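PDB 1O8V: fatty acid-binding protein homolog 1 from Echinococcus granulosus, which binds long-chain fatty acids such as palmitic acid inside a beta-barrel and is implicated in the acquisition, storage and transport of lipids. Local coordinates for residues Glu22-Asp27 against Asp78-Ala83; Phe72-Pro77 against Met93-Asp98. One frame throughout, in Å; residues are numbered along the deposited sequence. Where two conformers were deposited one is given.

Contact 1 (Glu22-Asp27 against Asp78-Ala83); sequences ERLGVD and DSREVA. With PLM (palmitic acid), chain B.
R80 and L24 bury the most surface here. The CD1 methyl of L24 lies over one face of the R80 guanidinium, 3.6 Å from NH2, while the two side chains cross at about a right angle. Leucine suits the place because CD1 can lie over the flat cation while CD2 reaches beside NH1. The bonds to D78 lie at the guanidinium edge: bent at chi3 (-68°), the R80 chain brings NE and NH2 back to grip D78 side-on. R80 NE reaches D78 OD2 at 2.7 Å, nearly straight at 167° and in the guanidinium plane, and meets the syn lone pair of OD2; NH2 takes D78 OD1 at 3.0 Å, tilted from that plane. This fork should fix the rotation of both groups. D99 binds R80 NH1, so two carboxylates share the cation.

V26 turns its CG2 methyl toward the carboxylate that R80 holds, 3.5 Å from D78 OD2, and CG1 packs near CB. Aspartate's short side chain lets both oxygens meet the arginine. On the ligand side, OD1 of D78 lies 3.3 Å from atom CA of the palmitic acid, and NH2 of R80 touches C8. The salt bridge, its charges paired, thus lines the bend of the hydrocarbon tail.

G25, with positive phi, ends helix 17-24 in a Schellman motif, turning the chain so that V26 follows L24 into the contact. The contact joins the first helix of the helix-turn-helix lid, a hallmark of fatty-acid-binding proteins, to the turn into strand 81-89. L24 also packs on V121 of strand 114-121, and D27 caps helix 28-36.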
ATOM      1  N   GLU A  22       4.573   3.336 -14.108  1.00  6.09           N
ATOM      2  CA  GLU A  22       4.556   3.495 -15.559  1.00  6.14           C
ATOM      3  C   GLU A  22       3.322   2.796 -16.139  1.00  5.49           C
ATOM      4  O   GLU A  22       2.594   3.359 -16.943  1.00  6.08           O
ATOM      5  CB  GLU A  22       5.870   2.954 -16.167  1.00  5.27           C
ATOM      6  CG  GLU A  22       7.070   3.858 -15.856  1.00  6.30           C
ATOM      7  CD  GLU A  22       8.457   3.226 -15.900  1.00  9.45           C
ATOM      8  OE1 GLU A  22       8.597   2.082 -16.350  1.00 11.36           O
ATOM      9  OE2 GLU A  22       9.421   3.931 -15.481  1.00 12.47           O
ATOM     10  N   ARG A  23       3.050   1.582 -15.676  1.00  5.91           N
ATOM     11  CA  ARG A  23       1.903   0.826 -16.179  1.00  6.05           C
ATOM     12  C   ARG A  23       0.567   1.450 -15.809  1.00  6.68           C
ATOM     13  O   ARG A  23      -0.397   1.334 -16.546  1.00  7.54           O
ATOM     14  CB  ARG A  23       1.960  -0.635 -15.676  1.00  6.58           C
ATOM     15  CG  ARG A  23       0.969  -1.581 -16.299  1.00  7.35           C
ATOM     16  CD  ARG A  23       1.099  -1.731 -17.809  1.00 10.40           C
ATOM     17  NE  ARG A  23       2.388  -2.278 -18.151  1.00 11.33           N
ATOM     18  CZ  ARG A  23       2.644  -3.573 -18.288  1.00 13.83           C
ATOM     19  NH1 ARG A  23       1.676  -4.471 -18.146  1.00 13.38           N
ATOM     20  NH2 ARG A  23       3.886  -3.972 -18.554  1.00 15.30           N
ATOM     21  N   LEU A  24       0.523   2.092 -14.651  1.00  6.54           N
ATOM     22  CA  LEU A  24      -0.707   2.725 -14.140  1.00  6.11           C
ATOM     23  C   LEU A  24      -0.968   4.110 -14.735  1.00  6.52           C
ATOM     24  O   LEU A  24      -2.027   4.704 -14.482  1.00  8.43           O
ATOM     25  CB  LEU A  24      -0.645   2.831 -12.626  1.00  6.00           C
ATOM     26  CG  LEU A  24      -0.763   1.517 -11.865  1.00  6.51           C
ATOM     27  CD1 LEU A  24      -0.465   1.708 -10.382  1.00  7.19           C
ATOM     28  CD2 LEU A  24      -2.130   0.906 -12.106  1.00  6.35           C
ATOM     29  N   GLY A  25      -0.028   4.636 -15.505  1.00  7.22           N
ATOM     30  CA  GLY A  25      -0.236   5.931 -16.135  1.00  6.71           C
ATOM     31  C   GLY A  25       0.137   7.133 -15.287  1.00  6.53           C
ATOM     32  O   GLY A  25      -0.262   8.277 -15.614  1.00  8.38           O
ATOM     33  N   VAL A  26       0.917   6.902 -14.237  1.00  6.66           N
ATOM     34  CA  VAL A  26       1.374   7.978 -13.385  1.00  6.46           C
ATOM     35  C   VAL A  26       2.276   8.899 -14.217  1.00  6.99           C
ATOM     36  O   VAL A  26       3.131   8.428 -14.978  1.00  7.35           O
ATOM     37  CB  VAL A  26       2.133   7.441 -12.167  1.00  6.44           C
ATOM     38  CG1 VAL A  26       2.559   8.582 -11.272  1.00  7.60           C
ATOM     39  CG2 VAL A  26       1.239   6.447 -11.374  1.00  7.13           C
ATOM     40  N   ASP A  27       2.099  10.208 -14.077  1.00  7.55           N
ATOM     41  CA  ASP A  27       2.848  11.142 -14.915  1.00  8.67           C
ATOM     42  C   ASP A  27       4.302  11.292 -14.487  1.00  8.44           C
ATOM     43  O   ASP A  27       4.689  10.885 -13.379  1.00  7.98           O
ATOM     44  CB  ASP A  27       2.116  12.497 -15.061  1.00  9.45           C
ATOM     45  CG  ASP A  27       2.039  13.293 -13.799  1.00 12.33           C
ATOM     46  OD1 ASP A  27       2.853  13.126 -12.882  1.00 15.52           O
ATOM     47  OD2 ASP A  27       1.164  14.190 -13.669  1.00 18.96           O
ATOM     48  N   ASP A  78      -1.308   9.085  -6.271  1.00 10.60           N
ATOM     49  CA  ASP A  78      -1.222   9.781  -7.555  1.00 10.63           C
ATOM     50  C   ASP A  78      -2.584  10.322  -8.019  1.00 11.30           C
ATOM     51  O   ASP A  78      -2.727  10.779  -9.142  1.00 12.73           O
ATOM     52  CB  ASP A  78      -0.619   8.864  -8.638  1.00 10.44           C
ATOM     53  CG  ASP A  78      -1.449   7.664  -8.892  1.00  9.08           C
ATOM     54  OD1 ASP A  78      -1.740   6.925  -7.931  1.00  9.15           O
ATOM     55  OD2 ASP A  78      -1.858   7.382 -10.027  1.00  9.47           O
ATOM     56  N   SER A  79      -3.566  10.244  -7.135  1.00 11.23           N
ATOM     57  CA  SER A  79      -4.900  10.858  -7.271  1.00 11.82           C
ATOM     58  C   SER A  79      -5.747  10.168  -8.370  0.50 11.14           C
ATOM     59  O   SER A  79      -6.275  10.818  -9.288  0.50 11.44           O
ATOM     60  CB  SER A  79      -4.807  12.354  -7.530  0.50 12.10           C
ATOM     61  OG  SER A  79      -6.089  12.931  -7.357  0.50 14.26           O
ATOM     62  N   ARG A  80      -5.775   8.831  -8.337  1.00 10.04           N
ATOM     63  CA  ARG A  80      -6.783   8.053  -9.021  1.00  9.49           C
ATOM     64  C   ARG A  80      -7.841   7.679  -8.005  1.00  9.78           C
ATOM     65  O   ARG A  80      -7.521   7.269  -6.887  1.00  9.56           O
ATOM     66  CB  ARG A  80      -6.213   6.766  -9.627  1.00  8.69           C
ATOM     67  CG  ARG A  80      -5.424   6.957 -10.893  1.00  7.82           C
ATOM     68  CD  ARG A  80      -4.703   5.678 -11.381  1.00  9.41           C
ATOM     69  NE  ARG A  80      -3.643   5.349 -10.435  1.00  7.93           N
ATOM     70  CZ  ARG A  80      -3.582   4.248  -9.688  1.00  6.32           C
ATOM     71  NH1 ARG A  80      -4.476   3.294  -9.812  1.00  7.16           N
ATOM     72  NH2 ARG A  80      -2.630   4.163  -8.781  1.00  7.15           N
ATOM     73  N   GLU A  81      -9.094   7.752  -8.431  1.00 10.84           N
ATOM     74  CA  GLU A  81     -10.234   7.269  -7.643  1.00 11.64           C
ATOM     75  C   GLU A  81     -10.367   5.779  -7.909  1.00 10.47           C
ATOM     76  O   GLU A  81     -10.493   5.354  -9.054  1.00 11.76           O
ATOM     77  CB  GLU A  81     -11.524   7.982  -8.071  1.00 12.50           C
ATOM     78  CG  GLU A  81     -11.600   9.428  -7.598  1.00 17.04           C
ATOM     79  CD  GLU A  81     -12.958  10.076  -7.842  1.00 23.19           C
ATOM     80  OE1 GLU A  81     -13.994   9.377  -7.753  1.00 28.41           O
ATOM     81  OE2 GLU A  81     -12.992  11.302  -8.101  1.00 29.60           O
ATOM     82  N   VAL A  82     -10.275   4.979  -6.863  1.00  9.10           N
ATOM     83  CA  VAL A  82     -10.355   3.536  -7.026  1.00  8.93           C
ATOM     84  C   VAL A  82     -11.356   2.894  -6.104  1.00  8.61           C
ATOM     85  O   VAL A  82     -11.672   3.435  -5.053  1.00  8.47           O
ATOM     86  CB  VAL A  82      -8.968   2.882  -6.832  1.00  8.55           C
ATOM     87  CG1 VAL A  82      -7.980   3.500  -7.796  1.00 10.17           C
ATOM     88  CG2 VAL A  82      -8.480   3.006  -5.398  1.00  9.81           C
ATOM     89  N   ALA A  83     -11.855   1.738  -6.507  1.00  7.89           N
ATOM     90  CA  ALA A  83     -12.661   0.893  -5.653  1.00  7.89           C
ATOM     91  C   ALA A  83     -11.726  -0.106  -5.009  1.00  8.09           C
ATOM     92  O   ALA A  83     -11.052  -0.875  -5.711  1.00  8.93           O
ATOM     93  CB  ALA A  83     -13.719   0.194  -6.444  1.00  8.87           C
TER
HETATM   94  C1  PLM B1136       3.099   0.147  -0.284  1.00 14.62           C
HETATM   95  O1  PLM B1136       4.367   0.341  -0.122  1.00 12.89           O
HETATM   96  O2  PLM B1136       2.373   0.006   0.806  1.00 15.63           O
HETATM   97  C2  PLM B1136       2.538   0.082  -1.702  1.00 14.51           C
HETATM   98  C3  PLM B1136       1.397   1.060  -1.937  1.00 16.42           C
HETATM   99  C4  PLM B1136       1.053   1.059  -3.428  1.00 17.94           C
HETATM  100  C5  PLM B1136      -0.164   1.935  -3.699  1.00 16.39           C
HETATM  101  C6  PLM B1136      -0.646   1.870  -5.158  1.00 18.93           C
HETATM  102  C7  PLM B1136       0.330   2.389  -6.217  1.00 19.95           C
HETATM  103  C8  PLM B1136       0.095   3.860  -6.458  1.00 19.04           C
HETATM  104  C9  PLM B1136       1.111   4.519  -7.375  1.00 17.18           C
HETATM  105  CA  PLM B1136       1.274   5.981  -6.997  1.00 16.86           C
HETATM  106  CB  PLM B1136       2.701   6.388  -6.741  1.00 17.93           C
HETATM  107  CC  PLM B1136       2.860   7.823  -6.242  1.00 17.45           C
HETATM  108  CD  PLM B1136       3.992   7.933  -5.244  1.00 20.46           C
HETATM  109  CE  PLM B1136       3.564   7.971  -3.786  1.00 22.91           C
HETATM  110  CF  PLM B1136       4.785   7.928  -2.871  1.00 24.46           C
HETATM  111  CG  PLM B1136       4.449   7.952  -1.383  1.00 25.25           C

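Contact 2 (Phe72-Pro77 against Met93-Asp98); sequences FKEVTP and MKHEQD
E74 OE1 accepts two hydrogen bonds from strand 92-98. H95 NE2 donates one over 3.0 Å (160°), within its ring plane and onto the syn lone pair of OE1; carboxylate and imidazole are nearly coplanar, 13° apart, and come from opposite directions. Q97 NE2 gives the other, 3.1 Å long and almost straight; it lies close to the amide's own plane, yet the donor stands well above the carboxylate plane. S84 OG is a third partner of OE1. The second oxygen, OE2, accepts from a water 2.7 Å away, and this water accepts in turn from Q97 NE2 at 2.8 Å. Glutamine suits its place because one amide nitrogen serves both OE1 and the water. Glutamate's long chain spans the gap between strands that are not direct neighbours: with CG anti to the backbone N (chi1 174°) and the rest extended, the carboxylate reaches across to Q97, whose CA is 8.0 Å from the CA of E74, and to H95, farther still. Histidine offers two ring nitrogens that point different ways: ND1 pairs with R108, a hexadecanoate-binding residue, while NE2 faces E74.

Packing is light beside this. Threonine fits at T76 by doing two jobs: its CG2 methyl sits 4.1 Å from Q97 NE2, while its OG1 is bonded to D78 and to the backbone N of R80. Q97 and H95 also rest on I106, and Q97 touches the palmitic acid.

Chemically, an acid in a largely buried contact is met by several donors and a water, which probably spreads and stabilises its negative charge. The chain E74-H95-R108 runs from strand 72-75 to the fatty-acid-binding arginine, and could help orient R108 and tune the polarity around it.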
ATOM      1  N   PHE A  72     -14.671  -0.202  -0.427  1.00  9.82           N
ATOM      2  CA  PHE A  72     -14.622   1.217  -0.127  1.00  9.56           C
ATOM      3  C   PHE A  72     -13.970   2.030  -1.236  1.00 10.26           C
ATOM      4  O   PHE A  72     -13.270   1.498  -2.101  1.00  9.83           O
ATOM      5  CB  PHE A  72     -13.967   1.468   1.234  1.00  9.70           C
ATOM      6  CG  PHE A  72     -12.511   1.129   1.307  1.00  7.89           C
ATOM      7  CD1 PHE A  72     -12.100  -0.187   1.484  1.00  6.80           C
ATOM      8  CD2 PHE A  72     -11.542   2.119   1.220  1.00 11.12           C
ATOM      9  CE1 PHE A  72     -10.756  -0.504   1.577  1.00  8.97           C
ATOM     10  CE2 PHE A  72     -10.212   1.812   1.318  1.00 10.47           C
ATOM     11  CZ  PHE A  72      -9.802   0.507   1.483  1.00 10.04           C
ATOM     12  N   LYS A  73     -14.258   3.324  -1.230  1.00 10.54           N
ATOM     13  CA  LYS A  73     -13.657   4.264  -2.162  1.00 11.08           C
ATOM     14  C   LYS A  73     -12.341   4.774  -1.594  1.00 10.49           C
ATOM     15  O   LYS A  73     -12.243   5.207  -0.448  1.00 10.71           O
ATOM     16  CB  LYS A  73     -14.610   5.420  -2.454  1.00 12.31           C
ATOM     17  CG  LYS A  73     -15.815   5.013  -3.256  1.00 17.41           C
ATOM     18  CD  LYS A  73     -16.864   6.117  -3.268  1.00 22.17           C
ATOM     19  CE  LYS A  73     -18.219   5.619  -3.798  1.00 25.24           C
ATOM     20  NZ  LYS A  73     -18.445   6.074  -5.211  1.00 29.14           N
ATOM     21  N   GLU A  74     -11.308   4.662  -2.399  1.00 10.34           N
ATOM     22  CA  GLU A  74      -9.994   5.108  -2.018  1.00 10.23           C
ATOM     23  C   GLU A  74      -9.472   6.077  -3.069  1.00  9.36           C
ATOM     24  O   GLU A  74      -9.832   5.993  -4.238  1.00 10.16           O
ATOM     25  CB  GLU A  74      -9.059   3.887  -1.851  1.00 11.01           C
ATOM     26  CG  GLU A  74      -7.615   4.261  -1.584  1.00 12.67           C
ATOM     27  CD  GLU A  74      -6.681   3.070  -1.390  1.00 14.33           C
ATOM     28  OE1 GLU A  74      -7.092   1.899  -1.628  1.00 10.65           O
ATOM     29  OE2 GLU A  74      -5.524   3.350  -0.984  1.00 16.99           O
ATOM     30  N   VAL A  75      -8.660   7.046  -2.648  1.00  9.66           N
ATOM     31  CA  VAL A  75      -7.894   7.845  -3.568  1.00  9.76           C
ATOM     32  C   VAL A  75      -6.412   7.455  -3.382  1.00 10.11           C
ATOM     33  O   VAL A  75      -5.884   7.478  -2.273  1.00 10.62           O
ATOM     34  CB  VAL A  75      -8.102   9.337  -3.344  1.00 10.24           C
ATOM     35  CG1 VAL A  75      -7.300  10.111  -4.313  1.00  9.35           C
ATOM     36  CG2 VAL A  75      -9.605   9.663  -3.467  1.00 10.25           C
ATOM     37  N   THR A  76      -5.769   7.022  -4.461  1.00  9.88           N
ATOM     38  CA  THR A  76      -4.356   6.658  -4.416  1.00  9.64           C
ATOM     39  C   THR A  76      -3.466   7.904  -4.307  1.00 10.47           C
ATOM     40  O   THR A  76      -3.938   9.014  -4.541  1.00  9.32           O
ATOM     41  CB  THR A  76      -3.982   5.861  -5.690  1.00  8.82           C
ATOM     42  OG1 THR A  76      -4.176   6.679  -6.858  1.00  8.65           O
ATOM     43  CG2 THR A  76      -4.895   4.661  -5.846  1.00  9.69           C
ATOM     44  N   PRO A  77      -2.197   7.725  -3.956  1.00 10.81           N
ATOM     45  CA  PRO A  77      -1.293   8.866  -3.813  1.00 11.06           C
ATOM     46  C   PRO A  77      -1.147   9.687  -5.087  1.00 10.72           C
ATOM     47  O   PRO A  77      -0.893  10.867  -4.968  1.00 11.23           O
ATOM     48  CB  PRO A  77       0.028   8.218  -3.424  1.00 11.35           C
ATOM     49  CG  PRO A  77      -0.372   6.976  -2.734  1.00 11.84           C
ATOM     50  CD  PRO A  77      -1.537   6.472  -3.555  1.00 11.66           C
ATOM     51  N   MET A  93      -2.178  -9.718   4.109  1.00  9.92           N
ATOM     52  CA  MET A  93      -3.136  -8.674   3.834  1.00  9.32           C
ATOM     53  C   MET A  93      -3.241  -8.549   2.315  1.00  9.17           C
ATOM     54  O   MET A  93      -2.240  -8.302   1.649  1.00 10.32           O
ATOM     55  CB  MET A  93      -2.717  -7.361   4.481  1.00  9.17           C
ATOM     56  CG  MET A  93      -3.787  -6.290   4.304  1.00  8.63           C
ATOM     57  SD  MET A  93      -3.325  -4.563   4.576  1.00 10.86           S
ATOM     58  CE  MET A  93      -2.410  -4.750   6.072  1.00 11.20           C
ATOM     59  N   LYS A  94      -4.462  -8.686   1.803  1.00  8.40           N
ATOM     60  CA  LYS A  94      -4.755  -8.593   0.385  1.00  8.65           C
ATOM     61  C   LYS A  94      -5.547  -7.315   0.163  1.00  8.21           C
ATOM     62  O   LYS A  94      -6.657  -7.157   0.667  1.00  9.53           O
ATOM     63  CB  LYS A  94      -5.536  -9.828  -0.086  1.00  9.30           C
ATOM     64  CG  LYS A  94      -4.743 -11.127   0.008  1.00 12.42           C
ATOM     65  CD  LYS A  94      -5.626 -12.328  -0.163  1.00 16.49           C
ATOM     66  CE  LYS A  94      -5.764 -12.739  -1.617  1.00 18.81           C
ATOM     67  NZ  LYS A  94      -6.758 -13.853  -1.723  1.00 21.22           N
ATOM     68  N   HIS A  95      -4.994  -6.420  -0.632  1.00  6.48           N
ATOM     69  CA  HIS A  95      -5.540  -5.096  -0.848  1.00  6.82           C
ATOM     70  C   HIS A  95      -5.614  -4.880  -2.369  1.00  6.70           C
ATOM     71  O   HIS A  95      -4.600  -4.718  -3.024  1.00  5.32           O
ATOM     72  CB  HIS A  95      -4.594  -4.104  -0.177  1.00  7.24           C
ATOM     73  CG  HIS A  95      -4.973  -2.658  -0.303  1.00  5.36           C
ATOM     74  ND1 HIS A  95      -4.197  -1.666   0.263  1.00  6.85           N
ATOM     75  CD2 HIS A  95      -6.022  -2.022  -0.894  1.00  6.15           C
ATOM     76  CE1 HIS A  95      -4.721  -0.490  -0.012  1.00  8.10           C
ATOM     77  NE2 HIS A  95      -5.839  -0.672  -0.684  1.00  7.08           N
ATOM     78  N   GLU A  96      -6.828  -4.915  -2.928  1.00  6.10           N
ATOM     79  CA  GLU A  96      -7.021  -4.616  -4.350  1.00  7.12           C
ATOM     80  C   GLU A  96      -7.483  -3.184  -4.561  1.00  7.12           C
ATOM     81  O   GLU A  96      -8.191  -2.635  -3.731  1.00  8.50           O
ATOM     82  CB  GLU A  96      -8.027  -5.547  -5.015  1.00  6.98           C
ATOM     83  CG  GLU A  96      -9.433  -5.384  -4.456  1.00 10.12           C
ATOM     84  CD  GLU A  96     -10.425  -6.369  -5.057  1.00  8.48           C
ATOM     85  OE1 GLU A  96     -10.455  -7.568  -4.698  1.00  9.71           O
ATOM     86  OE2 GLU A  96     -11.213  -5.886  -5.893  1.00  9.54           O
ATOM     87  N   GLN A  97      -7.113  -2.612  -5.699  1.00  6.75           N
ATOM     88  CA  GLN A  97      -7.488  -1.246  -6.087  1.00  7.06           C
ATOM     89  C   GLN A  97      -7.869  -1.252  -7.560  1.00  7.73           C
ATOM     90  O   GLN A  97      -7.001  -1.403  -8.426  1.00  7.41           O
ATOM     91  CB  GLN A  97      -6.330  -0.269  -5.897  1.00  8.16           C
ATOM     92  CG  GLN A  97      -5.830  -0.128  -4.489  1.00  6.36           C
ATOM     93  CD  GLN A  97      -4.597   0.683  -4.396  1.00  9.90           C
ATOM     94  OE1 GLN A  97      -3.705   0.565  -5.246  1.00 11.18           O
ATOM     95  NE2 GLN A  97      -4.472   1.440  -3.308  1.00 11.06           N
ATOM     96  N   ASP A  98      -9.148  -1.073  -7.865  1.00  7.60           N
ATOM     97  CA  ASP A  98      -9.637  -1.065  -9.239  1.00  7.68           C
ATOM     98  C   ASP A  98      -9.860   0.375  -9.676  1.00  8.23           C
ATOM     99  O   ASP A  98     -10.741   1.059  -9.151  1.00  7.81           O
ATOM    100  CB  ASP A  98     -10.955  -1.856  -9.287  1.00  8.25           C
ATOM    101  CG  ASP A  98     -11.637  -1.777 -10.610  1.00 10.89           C
ATOM    102  OD1 ASP A  98     -10.970  -1.457 -11.619  1.00 11.13           O
ATOM    103  OD2 ASP A  98     -12.859  -2.065 -10.695  1.00 15.59           O
TER
HETATM  104  O   HOH W   1      -3.108   3.601  -2.048  1.00 24.01           O

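From the N terminus the chain first makes helix 17-24, whose end enters contact 1; that contact closes a long loop through the second helix and strands 40-47, 50-56, 61-62, 66-67 and 72-75, back to 78-83. Contact 2 starts within this loop, at 72-77, and closes outside it at 93-98, so the two cross, with segment 78-83 lying between the halves of contact 2. Antiparallel pairing joins them: V82 N meets E74 O at 2.8 Å, and A83 O meets D98 N at 2.9 Å. One contact thus ties the helical lid to the barrel; the other spans three successive strands within the barrel.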